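Local coordinates for glycoside hydrolase family protein (Novosphingobium sp. PP1Y, PDB 6Q2F) that probably cleaves terminal alpha-L-rhamnose from glycosides by hydrolysis, as an alpha-L-rhamnosidase, at residues L378-Y382 against E383-G387. Numbering follows the deposited sequence.
Sequences LVDRY and ETKAG
Lys385 reaches back over the start of its own short helix to the backbone of Asp380, an instructive case of a side chain tying a helix to the loop that leads into it. Its CB and CG pass the carbonyl oxygen of Arg381, with CG 3.4 Å from Arg381 O. CD then lies 4.3 Å from Val379 CG1, and CE runs on to Asp380 O. Extended beyond CG, the chain delivers NZ to Asp380 O at 2.7 Å, the donor tilted 25° from the carbonyl plane. A water bridges NZ to Asp380 OD2, which, lying close to the guanidinium plane of Arg381, accepts NH2 of Arg381 on its syn lone pair in a salt bridge. Asp547 on helix 543-575 forms a salt bridge with Lys385 NZ, while Lys307 does so with Asp380 OD1, linking the lysine to that helix and the loop before its own helix to strand 303-308.

The helix is a single turn after strand 366-374: Arg381 is its N-cap residue, Ala386 N donates a hydrogen bond to Tyr382 O at 2.7 Å, and Gly387, with positive phi, closes it in a Schellman motif.

Beside it, Glu383 folds its bent side chain over one face of the Tyr382 ring. CG makes a CH-pi contact 4.0 Å from the ring centroid, and the carboxylate stacks toward the rim, its plane 22° from that of the ring. A second water links Glu383 OE2 to Tyr382 OH; Thr317 OG1 of strand 316-325 is also hydrogen-bonded to Glu383 OE2. A leucine replacing Tyr382 would probably leave this water without its phenolic partner and the glutamate without a flat surface to lie on.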
loop_
_atom_site.group_PDB
_atom_site.type_symbol
_atom_site.label_atom_id
_atom_site.label_comp_id
_atom_site.label_asym_id
_atom_site.label_seq_id
_atom_site.Cartn_x
_atom_site.Cartn_y
_atom_site.Cartn_z
ATOM N N LEU A 378 32.297 11.889 -11.637
ATOM C CA LEU A 378 31.106 12.502 -11.074
ATOM C C LEU A 378 30.508 11.560 -10.035
ATOM O O LEU A 378 30.894 10.391 -9.923
ATOM C CB LEU A 378 30.083 12.823 -12.175
ATOM C CG LEU A 378 30.147 14.174 -12.921
ATOM C CD1 LEU A 378 31.547 14.485 -13.353
ATOM C CD2 LEU A 378 29.215 14.193 -14.138
ATOM N N VAL A 379 29.558 12.082 -9.259
ATOM C CA VAL A 379 28.821 11.215 -8.353
ATOM C C VAL A 379 28.088 10.168 -9.175
ATOM O O VAL A 379 27.247 10.494 -10.023
ATOM C CB VAL A 379 27.858 12.015 -7.480
ATOM C CG1 VAL A 379 26.962 11.055 -6.694
ATOM C CG2 VAL A 379 28.644 12.925 -6.530
ATOM N N ASP A 380 28.420 8.904 -8.944
ATOM C CA ASP A 380 27.780 7.828 -9.680
ATOM C C ASP A 380 26.294 7.777 -9.347
ATOM O O ASP A 380 25.911 7.738 -8.175
ATOM C CB ASP A 380 28.457 6.501 -9.349
ATOM C CG ASP A 380 27.823 5.346 -10.067
ATOM O OD1 ASP A 380 27.667 5.448 -11.305
ATOM O OD2 ASP A 380 27.457 4.356 -9.401
ATOM N N ARG A 381 25.462 7.809 -10.387
ATOM C CA ARG A 381 24.005 7.767 -10.257
ATOM C C ARG A 381 23.486 8.824 -9.285
ATOM O O ARG A 381 22.640 8.553 -8.422
ATOM C CB ARG A 381 23.535 6.361 -9.875
ATOM C CG ARG A 381 23.152 5.562 -11.126
ATOM C CD ARG A 381 23.247 4.100 -10.903
ATOM N NE ARG A 381 24.590 3.694 -10.514
ATOM C CZ ARG A 381 24.895 2.436 -10.223
ATOM N NH1 ARG A 381 23.943 1.513 -10.290
ATOM N NH2 ARG A 381 26.128 2.099 -9.867
ATOM N N TYR A 382 23.967 10.064 -9.469
ATOM C CA TYR A 382 23.607 11.134 -8.543
ATOM C C TYR A 382 22.132 11.498 -8.655
ATOM O O TYR A 382 21.505 11.858 -7.654
ATOM C CB TYR A 382 24.492 12.369 -8.768
ATOM C CG TYR A 382 24.020 13.347 -9.829
ATOM C CD1 TYR A 382 23.116 14.363 -9.518
ATOM C CD2 TYR A 382 24.477 13.256 -11.136
ATOM C CE1 TYR A 382 22.673 15.248 -10.483
ATOM C CE2 TYR A 382 24.050 14.143 -12.106
ATOM C CZ TYR A 382 23.149 15.140 -11.774
ATOM O OH TYR A 382 22.719 16.023 -12.746
ATOM N N GLU A 383 21.562 11.426 -9.867
ATOM C CA GLU A 383 20.160 11.800 -10.037
ATOM C C GLU A 383 19.261 11.008 -9.092
ATOM O O GLU A 383 18.405 11.583 -8.410
ATOM C CB GLU A 383 19.721 11.606 -11.492
ATOM C CG GLU A 383 20.456 12.511 -12.498
ATOM C CD GLU A 383 21.590 11.793 -13.175
ATOM O OE1 GLU A 383 21.969 10.717 -12.669
ATOM O OE2 GLU A 383 22.115 12.282 -14.197
ATOM N N THR A 384 19.442 9.683 -9.025
ATOM C CA THR A 384 18.590 8.908 -8.126
ATOM C C THR A 384 18.986 9.127 -6.669
ATOM O O THR A 384 18.116 9.234 -5.800
ATOM C CB THR A 384 18.588 7.414 -8.494
ATOM O OG1 THR A 384 17.762 6.688 -7.568
ATOM C CG2 THR A 384 19.966 6.817 -8.495
ATOM N N LYS A 385 20.289 9.248 -6.385
ATOM C CA LYS A 385 20.718 9.454 -5.001
ATOM C C LYS A 385 20.250 10.797 -4.461
ATOM O O LYS A 385 20.035 10.933 -3.254
ATOM C CB LYS A 385 22.242 9.348 -4.877
ATOM C CG LYS A 385 22.792 7.936 -5.057
ATOM C CD LYS A 385 24.317 7.966 -5.240
ATOM C CE LYS A 385 24.885 6.549 -5.429
ATOM N NZ LYS A 385 26.338 6.559 -5.764
ATOM N N ALA A 386 20.073 11.785 -5.334
ATOM C CA ALA A 386 19.573 13.093 -4.935
ATOM C C ALA A 386 18.058 13.141 -4.883
ATOM O O ALA A 386 17.499 14.200 -4.580
ATOM C CB ALA A 386 20.084 14.178 -5.892
ATOM N N GLY A 387 17.379 12.040 -5.184
ATOM C CA GLY A 387 15.939 12.004 -5.056
ATOM C C GLY A 387 15.154 12.472 -6.262
ATOM O O GLY A 387 13.941 12.672 -6.148
HETATM O O HOH W 1 27.385 4.254 -6.737
HETATM O O HOH W 2 22.461 14.826 -15.001
#